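Ribokinase, putative (PDB 3B1R) probably phosphorylates nucleosides such as inosine, as a nucleoside kinase of the PfkB (ribokinase-like) family. Local coordinates at residues D20-F25 against A111-D116; A80-P85 against T106-A111; S214-A219 against T235-D240. All coordinates share one frame; numbering follows the deposited sequence.

Contact 1. Residues D20-F25 against A111-D116; sequences DNIMTF and AMITTD. With AMP (adenosine monophosphate), chain G.
Residues Asp-20 to Thr-24 and Ala-111 to Thr-115 pair as neighbouring parallel strands, their axes 4.7 Å apart and their directions only 12° from coincident. Five main-chain hydrogen bonds alternate across the gap in the parallel pattern: Asn-21 and Met-23 each use both N and O, Asn-21 towards Ala-111 O and Ile-113 N, Met-23 towards Ile-113 O and Thr-115 N, and Phe-25 N closes the series on Thr-115 O at 2.9 Å.

Side chains of paired residues share a face. On one, Ile-22 and Ile-113 lie side by side (Ile-22 CG1 to Ile-113 CD1 4.0 Å), and the methyls Thr-24 CG2 and Thr-115 CG2 meet at 3.7 Å. The same face carries the nucleoside site. With CG beside its backbone N (chi1 -62°), Asp-20 presents both carboxylate oxygens to the AMP ribose, OD1 accepting from O2' at 2.7 Å and OD2 from O3' at a short 2.5 Å. Ile-113 CD1 packs against C3' of the sugar at 4.0 Å. On the other face the bent chain of Met-23 slants across Thr-114, Met-23 CB 3.7 Å from Thr-114 CG2, while the Met-112 methyl reaches Asn-21 ND2.

Strand 53-55 flanks 18-24, and strand 122-126 flanks 109-115, completing a four-stranded lid sheet of the ribokinase type. Its Met-23 face meets the second subunit, where Thr-114 OG1 is hydrogen-bonded to Thr-114 OG1 of that chain.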
loop_
_atom_site.group_PDB
_atom_site.type_symbol
_atom_site.label_atom_id
_atom_site.label_comp_id
_atom_site.label_asym_id
_atom_site.label_seq_id
_atom_site.Cartn_x
_atom_site.Cartn_y
_atom_site.Cartn_z
ATOM N N ASP A 20 -2.515 -10.572 9.538
ATOM C CA ASP A 20 -1.857 -9.790 8.515
ATOM C C ASP A 20 -2.138 -10.302 7.109
ATOM O O ASP A 20 -2.146 -11.513 6.837
ATOM C CB ASP A 20 -0.347 -9.753 8.738
ATOM C CG ASP A 20 0.049 -9.106 10.069
ATOM O OD1 ASP A 20 -0.810 -8.480 10.744
ATOM O OD2 ASP A 20 1.242 -9.223 10.426
ATOM N N ASN A 21 -2.353 -9.338 6.227
ATOM C CA ASN A 21 -2.535 -9.557 4.815
ATOM C C ASN A 21 -1.468 -8.663 4.160
ATOM O O ASN A 21 -1.597 -7.445 4.126
ATOM C CB ASN A 21 -3.972 -9.169 4.427
ATOM C CG ASN A 21 -5.034 -9.803 5.366
ATOM O OD1 ASN A 21 -5.445 -10.951 5.177
ATOM N ND2 ASN A 21 -5.469 -9.049 6.380
ATOM N N ILE A 22 -0.411 -9.281 3.654
ATOM C CA ILE A 22 0.819 -8.567 3.287
ATOM C C ILE A 22 1.098 -8.556 1.786
ATOM O O ILE A 22 1.096 -9.595 1.140
ATOM C CB ILE A 22 2.046 -9.140 4.066
ATOM C CG1 ILE A 22 1.806 -9.035 5.580
ATOM C CG2 ILE A 22 3.336 -8.435 3.648
ATOM C CD1 ILE A 22 2.591 -10.070 6.436
ATOM N N MET A 23 1.354 -7.365 1.250
ATOM C CA MET A 23 1.662 -7.188 -0.153
ATOM C C MET A 23 3.041 -6.543 -0.300
ATOM O O MET A 23 3.187 -5.322 -0.175
ATOM C CB MET A 23 0.584 -6.336 -0.836
ATOM C CG MET A 23 -0.851 -6.888 -0.710
ATOM S SD MET A 23 -1.649 -6.584 0.895
ATOM C CE MET A 23 -2.656 -5.147 0.558
ATOM N N THR A 24 4.038 -7.378 -0.592
ATOM C CA THR A 24 5.441 -6.969 -0.694
ATOM C C THR A 24 5.889 -6.718 -2.132
ATOM O O THR A 24 6.044 -7.664 -2.913
ATOM C CB THR A 24 6.361 -8.059 -0.097
ATOM O OG1 THR A 24 6.251 -9.259 -0.878
ATOM C CG2 THR A 24 5.942 -8.383 1.273
ATOM N N PHE A 25 6.085 -5.447 -2.485
ATOM C CA PHE A 25 6.730 -5.079 -3.745
ATOM C C PHE A 25 8.153 -5.616 -3.723
ATOM O O PHE A 25 8.898 -5.365 -2.764
ATOM C CB PHE A 25 6.740 -3.550 -3.930
ATOM C CG PHE A 25 7.409 -3.080 -5.206
ATOM C CD1 PHE A 25 6.968 -3.524 -6.450
ATOM C CD2 PHE A 25 8.465 -2.174 -5.158
ATOM C CE1 PHE A 25 7.580 -3.084 -7.626
ATOM C CE2 PHE A 25 9.078 -1.724 -6.325
ATOM C CZ PHE A 25 8.637 -2.181 -7.565
ATOM N N ALA A 111 -4.283 -6.257 9.800
ATOM C CA ALA A 111 -3.403 -5.282 9.176
ATOM C C ALA A 111 -3.320 -5.559 7.689
ATOM O O ALA A 111 -2.967 -6.662 7.284
ATOM C CB ALA A 111 -2.028 -5.344 9.809
ATOM N N MET A 112 -3.682 -4.564 6.882
ATOM C CA MET A 112 -3.462 -4.625 5.446
ATOM C C MET A 112 -2.163 -3.901 5.173
ATOM O O MET A 112 -2.108 -2.673 5.190
ATOM C CB MET A 112 -4.607 -3.972 4.673
ATOM C CG MET A 112 -5.583 -4.945 4.078
ATOM S SD MET A 112 -6.525 -5.789 5.347
ATOM C CE MET A 112 -7.467 -6.945 4.353
ATOM N N ILE A 113 -1.114 -4.677 4.952
ATOM C CA ILE A 113 0.229 -4.119 4.882
ATOM C C ILE A 113 0.734 -4.155 3.452
ATOM O O ILE A 113 0.852 -5.223 2.855
ATOM C CB ILE A 113 1.230 -4.884 5.794
ATOM C CG1 ILE A 113 0.740 -4.905 7.251
ATOM C CG2 ILE A 113 2.620 -4.242 5.695
ATOM C CD1 ILE A 113 1.367 -6.019 8.129
ATOM N N THR A 114 1.049 -2.984 2.911
ATOM C CA THR A 114 1.725 -2.934 1.619
ATOM C C THR A 114 3.112 -2.341 1.830
ATOM O O THR A 114 3.276 -1.308 2.494
ATOM C CB THR A 114 0.908 -2.177 0.562
ATOM O OG1 THR A 114 0.538 -0.899 1.068
ATOM C CG2 THR A 114 -0.342 -2.923 0.252
ATOM N N THR A 115 4.115 -3.027 1.310
ATOM C CA THR A 115 5.481 -2.729 1.688
ATOM C C THR A 115 6.449 -2.956 0.531
ATOM O O THR A 115 6.037 -3.328 -0.573
ATOM C CB THR A 115 5.861 -3.533 2.967
ATOM O OG1 THR A 115 7.231 -3.292 3.325
ATOM C CG2 THR A 115 5.629 -5.029 2.776
ATOM N N ASP A 116 7.728 -2.676 0.766
ATOM C CA ASP A 116 8.777 -3.004 -0.196
ATOM C C ASP A 116 9.933 -3.720 0.519
ATOM O O ASP A 116 9.798 -4.110 1.678
ATOM C CB ASP A 116 9.254 -1.748 -0.927
ATOM C CG ASP A 116 10.048 -0.799 -0.038
ATOM O OD1 ASP A 116 10.538 0.208 -0.582
ATOM O OD2 ASP A 116 10.188 -1.043 1.188
HETATM P P AMP G . 7.092 -5.064 12.580
HETATM O O1P AMP G . 7.676 -3.838 13.261
HETATM O O2P AMP G . 7.404 -5.183 11.106
HETATM O O3P AMP G . 7.380 -6.346 13.327
HETATM O "O5'" AMP G . 5.501 -4.887 12.713
HETATM C "C5'" AMP G . 4.570 -5.571 11.877
HETATM C "C4'" AMP G . 3.345 -5.861 12.729
HETATM O "O4'" AMP G . 2.716 -4.629 13.064
HETATM C "C3'" AMP G . 2.301 -6.658 11.957
HETATM O "O3'" AMP G . 2.373 -8.052 12.349
HETATM C "C2'" AMP G . 0.977 -5.932 12.232
HETATM O "O2'" AMP G . -0.030 -6.826 12.707
HETATM C "C1'" AMP G . 1.353 -4.909 13.310
HETATM N N9 AMP G . 0.729 -3.588 13.255
HETATM C C8 AMP G . 0.642 -2.804 12.166
HETATM N N7 AMP G . 0.056 -1.634 12.462
HETATM C C5 AMP G . -0.229 -1.668 13.775
HETATM C C6 AMP G . -0.871 -0.744 14.710
HETATM N N6 AMP G . -1.306 0.452 14.254
HETATM N N1 AMP G . -0.979 -1.139 15.998
HETATM C C2 AMP G . -0.541 -2.338 16.434
HETATM N N3 AMP G . 0.047 -3.243 15.618
HETATM C C4 AMP G . 0.221 -2.954 14.303
#

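Contact 2. Residues A80-P85 against T106-A111; sequences AVDAQP and TYSAQA
Asp-82 meets Ser-108 because its CG is turned between its own backbone N and carbonyl carbon (chi1 54°), which brings a side chain that starts off alongside the other segment round to it. Val-81 takes a similar first torsion for CG1 (chi1 42°), and this sets that methyl over the ring of Tyr-107.

Both direct hydrogen bonds across the contact converge on one carboxylate oxygen. Ser-108 N donates to Asp-82 OD1 at 3.1 Å, using the syn lone pair, on the side of the other oxygen. The hydroxyl Ser-108 OG donates to the same Asp-82 OD1 at 2.8 Å, approaching nearly along the C-O bond. The second oxygen is engaged through a water, which donates to Asp-82 OD2 at a short 2.5 Å and to Ser-108 O at 2.8 Å. Main-chain N and O of Ser-108 are thus both tied to one carboxylate, directly and through water, and its rotation is fixed by partners on each oxygen.

The apolar half is a CH-pi contact: Val-81 CG1 stands 3.6 Å from the centroid of the Tyr-107 ring, over the middle of one face, while CG2 touches the rim near CE1. Asp-82 OD2 comes to the edge of that ring, 3.7 Å from Tyr-107 CD1, with carboxylate and ring planes 82° apart.

The contact joins the turn leading from strand 72-79 into helix 84-93 to the run entering strand 109-115. Ser-108 OG is also hydrogen-bonded to Gly-79 N, and Asp-82 O to Tyr-19 OH of strand 18-24, while Ala-80 and Ala-83 pack on Val-102 of strand 96-103.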
loop_
_atom_site.group_PDB
_atom_site.type_symbol
_atom_site.label_atom_id
_atom_site.label_comp_id
_atom_site.label_asym_id
_atom_site.label_seq_id
_atom_site.Cartn_x
_atom_site.Cartn_y
_atom_site.Cartn_z
ATOM N N ALA A 80 -13.529 -12.882 19.524
ATOM C CA ALA A 80 -14.017 -14.267 19.526
ATOM C C ALA A 80 -14.452 -14.843 18.167
ATOM O O ALA A 80 -14.369 -16.054 17.961
ATOM C CB ALA A 80 -15.118 -14.438 20.558
ATOM N N VAL A 81 -14.905 -13.995 17.246
ATOM C CA VAL A 81 -15.371 -14.493 15.933
ATOM C C VAL A 81 -14.253 -15.129 15.088
ATOM O O VAL A 81 -14.474 -16.145 14.414
ATOM C CB VAL A 81 -16.197 -13.431 15.139
ATOM C CG1 VAL A 81 -15.573 -12.058 15.236
ATOM C CG2 VAL A 81 -16.414 -13.843 13.664
ATOM N N ASP A 82 -13.051 -14.566 15.127
ATOM C CA ASP A 82 -11.984 -15.184 14.358
ATOM C C ASP A 82 -10.744 -15.526 15.190
ATOM O O ASP A 82 -9.631 -15.569 14.666
ATOM C CB ASP A 82 -11.666 -14.372 13.091
ATOM C CG ASP A 82 -11.360 -12.906 13.375
ATOM O OD1 ASP A 82 -11.168 -12.524 14.546
ATOM O OD2 ASP A 82 -11.291 -12.131 12.402
ATOM N N ALA A 83 -10.961 -15.808 16.473
ATOM C CA ALA A 83 -9.879 -16.093 17.408
ATOM C C ALA A 83 -9.234 -17.463 17.222
ATOM O O ALA A 83 -8.004 -17.581 17.175
ATOM C CB ALA A 83 -10.362 -15.927 18.830
ATOM N N GLN A 84 -10.071 -18.493 17.102
ATOM C CA GLN A 84 -9.630 -19.888 17.149
ATOM C C GLN A 84 -8.362 -20.250 16.353
ATOM O O GLN A 84 -7.498 -20.949 16.877
ATOM C CB GLN A 84 -10.781 -20.838 16.769
ATOM C CG GLN A 84 -10.785 -22.141 17.562
ATOM C CD GLN A 84 -10.890 -21.908 19.065
ATOM O OE1 GLN A 84 -11.825 -21.262 19.547
ATOM N NE2 GLN A 84 -9.928 -22.438 19.815
ATOM N N PRO A 85 -8.247 -19.797 15.086
ATOM C CA PRO A 85 -7.032 -20.184 14.379
ATOM C C PRO A 85 -5.746 -19.649 15.032
ATOM O O PRO A 85 -4.696 -20.316 14.963
ATOM C CB PRO A 85 -7.235 -19.607 12.970
ATOM C CG PRO A 85 -8.363 -18.628 13.097
ATOM C CD PRO A 85 -9.215 -19.145 14.187
ATOM N N THR A 106 -16.638 -9.488 18.780
ATOM C CA THR A 106 -15.850 -8.459 18.094
ATOM C C THR A 106 -14.740 -9.134 17.299
ATOM O O THR A 106 -14.347 -10.260 17.599
ATOM C CB THR A 106 -15.265 -7.400 19.057
ATOM O OG1 THR A 106 -15.150 -7.952 20.370
ATOM C CG2 THR A 106 -16.165 -6.161 19.111
ATOM N N TYR A 107 -14.264 -8.452 16.264
ATOM C CA TYR A 107 -13.247 -9.012 15.400
ATOM C C TYR A 107 -11.859 -8.678 15.925
ATOM O O TYR A 107 -11.644 -7.640 16.565
ATOM C CB TYR A 107 -13.416 -8.516 13.960
ATOM C CG TYR A 107 -14.616 -9.105 13.245
ATOM C CD1 TYR A 107 -14.479 -10.231 12.438
ATOM C CD2 TYR A 107 -15.887 -8.528 13.371
ATOM C CE1 TYR A 107 -15.573 -10.785 11.773
ATOM C CE2 TYR A 107 -16.987 -9.068 12.709
ATOM C CZ TYR A 107 -16.819 -10.198 11.908
ATOM O OH TYR A 107 -17.895 -10.750 11.252
ATOM N N SER A 108 -10.939 -9.593 15.658
ATOM C CA SER A 108 -9.545 -9.424 15.987
ATOM C C SER A 108 -8.954 -8.434 14.992
ATOM O O SER A 108 -9.401 -8.350 13.834
ATOM C CB SER A 108 -8.805 -10.762 15.895
ATOM O OG SER A 108 -9.459 -11.766 16.659
ATOM N N ALA A 109 -7.951 -7.696 15.457
ATOM C CA ALA A 109 -7.193 -6.776 14.616
ATOM C C ALA A 109 -6.782 -7.403 13.295
ATOM O O ALA A 109 -6.512 -8.597 13.214
ATOM C CB ALA A 109 -5.958 -6.266 15.362
ATOM N N GLN A 110 -6.746 -6.580 12.257
ATOM C CA GLN A 110 -6.252 -7.013 10.967
ATOM C C GLN A 110 -5.430 -5.894 10.353
ATOM O O GLN A 110 -5.814 -4.726 10.410
ATOM C CB GLN A 110 -7.402 -7.450 10.043
ATOM C CG GLN A 110 -8.350 -6.342 9.675
ATOM C CD GLN A 110 -9.456 -6.783 8.743
ATOM O OE1 GLN A 110 -9.199 -7.259 7.633
ATOM N NE2 GLN A 110 -10.701 -6.611 9.184
ATOM N N ALA A 111 -4.283 -6.257 9.800
ATOM C CA ALA A 111 -3.403 -5.282 9.176
ATOM C C ALA A 111 -3.320 -5.559 7.689
ATOM O O ALA A 111 -2.967 -6.662 7.284
ATOM C CB ALA A 111 -2.028 -5.344 9.809
HETATM O O HOH W 1 -10.186 -10.032 11.747
#

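Contact 3. Residues S214-A219 against T235-D240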
loop_
_atom_site.group_PDB
_atom_site.type_symbol
_atom_site.label_atom_id
_atom_site.label_comp_id
_atom_site.label_asym_id
_atom_site.label_seq_id
_atom_site.Cartn_x
_atom_site.Cartn_y
_atom_site.Cartn_z
ATOM N N SER A 214 16.134 15.521 22.027
ATOM C CA SER A 214 17.188 14.994 21.166
ATOM C C SER A 214 17.421 13.515 21.481
ATOM O O SER A 214 16.919 13.020 22.489
ATOM C CB SER A 214 18.482 15.789 21.351
ATOM O OG SER A 214 19.209 15.355 22.496
ATOM N N GLU A 215 18.168 12.821 20.618
ATOM C CA GLU A 215 18.579 11.434 20.870
ATOM C C GLU A 215 19.420 11.363 22.131
ATOM O O GLU A 215 19.263 10.445 22.935
ATOM C CB GLU A 215 19.327 10.810 19.677
ATOM C CG GLU A 215 18.469 9.835 18.846
ATOM C CD GLU A 215 19.182 9.284 17.604
ATOM O OE1 GLU A 215 18.518 9.174 16.551
ATOM O OE2 GLU A 215 20.396 8.948 17.671
ATOM N N ASP A 216 20.291 12.358 22.300
ATOM C CA ASP A 216 21.071 12.527 23.528
ATOM C C ASP A 216 20.153 12.571 24.741
ATOM O O ASP A 216 20.361 11.839 25.700
ATOM C CB ASP A 216 21.914 13.805 23.460
ATOM C CG ASP A 216 23.118 13.664 22.554
ATOM O OD1 ASP A 216 23.622 12.529 22.414
ATOM O OD2 ASP A 216 23.576 14.696 21.998
ATOM N N GLU A 217 19.102 13.390 24.659
ATOM C CA GLU A 217 18.144 13.538 25.761
ATOM C C GLU A 217 17.285 12.298 26.033
ATOM O O GLU A 217 16.836 12.090 27.166
ATOM C CB GLU A 217 17.236 14.737 25.533
ATOM C CG GLU A 217 17.855 16.077 25.942
ATOM C CD GLU A 217 16.862 17.198 25.796
ATOM O OE1 GLU A 217 16.609 17.597 24.642
ATOM O OE2 GLU A 217 16.316 17.658 26.832
ATOM N N ILE A 218 17.044 11.496 24.994
ATOM C CA ILE A 218 16.331 10.238 25.152
ATOM C C ILE A 218 17.234 9.214 25.846
ATOM O O ILE A 218 16.837 8.610 26.840
ATOM C CB ILE A 218 15.816 9.685 23.799
ATOM C CG1 ILE A 218 14.765 10.631 23.193
ATOM C CG2 ILE A 218 15.235 8.269 23.988
ATOM C CD1 ILE A 218 14.480 10.376 21.708
ATOM N N ALA A 219 18.442 9.041 25.303
ATOM C CA ALA A 219 19.465 8.135 25.831
ATOM C C ALA A 219 19.820 8.418 27.297
ATOM O O ALA A 219 20.141 7.492 28.057
ATOM C CB ALA A 219 20.721 8.203 24.963
ATOM N N THR A 235 21.970 0.439 16.098
ATOM C CA THR A 235 22.763 1.138 17.106
ATOM C C THR A 235 22.232 0.785 18.495
ATOM O O THR A 235 21.025 0.854 18.725
ATOM C CB THR A 235 22.673 2.669 16.917
ATOM O OG1 THR A 235 23.488 3.063 15.804
ATOM C CG2 THR A 235 23.165 3.400 18.158
ATOM N N ILE A 236 23.129 0.403 19.407
ATOM C CA ILE A 236 22.773 0.234 20.818
ATOM C C ILE A 236 23.488 1.309 21.649
ATOM O O ILE A 236 24.695 1.229 21.868
ATOM C CB ILE A 236 23.103 -1.190 21.364
ATOM C CG1 ILE A 236 22.359 -2.264 20.558
ATOM C CG2 ILE A 236 22.752 -1.283 22.865
ATOM C CD1 ILE A 236 22.603 -3.691 21.031
ATOM N N ARG A 237 22.719 2.298 22.102
ATOM C CA ARG A 237 23.247 3.487 22.766
ATOM C C ARG A 237 23.127 3.347 24.288
ATOM O O ARG A 237 22.046 3.045 24.799
ATOM C CB ARG A 237 22.452 4.715 22.301
ATOM C CG ARG A 237 23.221 6.033 22.130
ATOM C CD ARG A 237 22.242 7.177 21.801
ATOM N NE ARG A 237 22.805 8.188 20.898
ATOM C CZ ARG A 237 23.256 9.384 21.278
ATOM N NH1 ARG A 237 23.227 9.745 22.554
ATOM N NH2 ARG A 237 23.755 10.222 20.372
ATOM N N HIS A 238 24.246 3.528 24.995
ATOM C CA HIS A 238 24.220 3.925 26.409
ATOM C C HIS A 238 24.502 5.427 26.425
ATOM O O HIS A 238 24.593 6.067 25.370
ATOM C CB HIS A 238 25.283 3.217 27.267
ATOM C CG HIS A 238 25.589 1.810 26.849
ATOM N ND1 HIS A 238 26.789 1.199 27.145
ATOM C CD2 HIS A 238 24.862 0.898 26.157
ATOM C CE1 HIS A 238 26.791 -0.024 26.650
ATOM N NE2 HIS A 238 25.636 -0.231 26.043
ATOM N N ARG A 239 24.639 5.994 27.615
ATOM C CA ARG A 239 25.042 7.391 27.729
ATOM C C ARG A 239 26.568 7.468 27.851
ATOM O O ARG A 239 27.140 8.562 27.927
ATOM C CB ARG A 239 24.344 8.073 28.919
ATOM C CG ARG A 239 24.973 7.801 30.293
ATOM C CD ARG A 239 24.554 6.457 30.843
ATOM N NE ARG A 239 23.217 6.515 31.432
ATOM C CZ ARG A 239 22.327 5.530 31.368
ATOM N NH1 ARG A 239 22.616 4.410 30.716
ATOM N NH2 ARG A 239 21.137 5.672 31.945
ATOM N N ASP A 240 27.209 6.294 27.855
ATOM C CA ASP A 240 28.651 6.157 28.081
ATOM C C ASP A 240 29.341 5.372 26.963
ATOM O O ASP A 240 30.550 5.094 27.026
ATOM C CB ASP A 240 28.900 5.470 29.430
ATOM C CG ASP A 240 29.056 3.955 29.306
ATOM O OD1 ASP A 240 28.107 3.263 28.863
ATOM O OD2 ASP A 240 30.145 3.455 29.665
#
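The guanidinium of Arg-237 lies with one face against the first turn of helix 215-219, where the main chain at Glu-215 and Asp-216 covers it off-centre, and Ala-219 CB sits at its edge. Asp-216 OD1 forms the salt bridge: it takes Arg-237 NH1 at 2.8 Å through its anti lone pair, 15° out of the guanidinium plane. A weak second bond joins the same OD1 to Arg-237 NH2 at 3.1 Å. Both nitrogens thus converge on one oxygen, and the carboxylate and guanidinium planes, 54° apart, are not coplanar. Glu-215 OE2, 4.1 Å from Arg-237 NE, lies well out of the plane and can add only charge attraction. The aliphatic stem packs too, Arg-237 CD lying 3.7 Å from Ala-219 CB.

Each segment is also braced internally. Ser-214 and Glu-217 form a capping box at the helix start: Glu-217 N donates to Ser-214 OG at 2.9 Å, and Ser-214 N returns a weak bond to Glu-217 OE1. His-238 ND1 binds Asp-240 OD1 in the plane of the imidazole.

The pairing fastens this short helix to strand 234-237, which runs between strands 224-228 and 242-245; Glu-215 packs on Leu-225, and Ile-218 turns to helix 201-211.

Overall arrangement
Contacts 1 and 2 share Ala-111 and strand 109-115: contact 2 involves the run that enters this strand, and contact 1 pairs its continuation with strand 18-24, their centres about 18 Å apart. Contact 1 binds the AMP ribose directly, whereas the Ser-108 side chain of contact 2 is about 10 Å from a bound AMP. Contact 3 joins helix 215-219 to strand 234-237 of the large sheet, across the chain's centre, its centre about 32 Å from that of contact 1 and 38 Å from that of contact 2. Its link to the second nucleotide site is indirect: the Glu-215 side chain is about 5 Å from that of Arg-229, which binds the second AMP, but about 13 Å from a bound AMP.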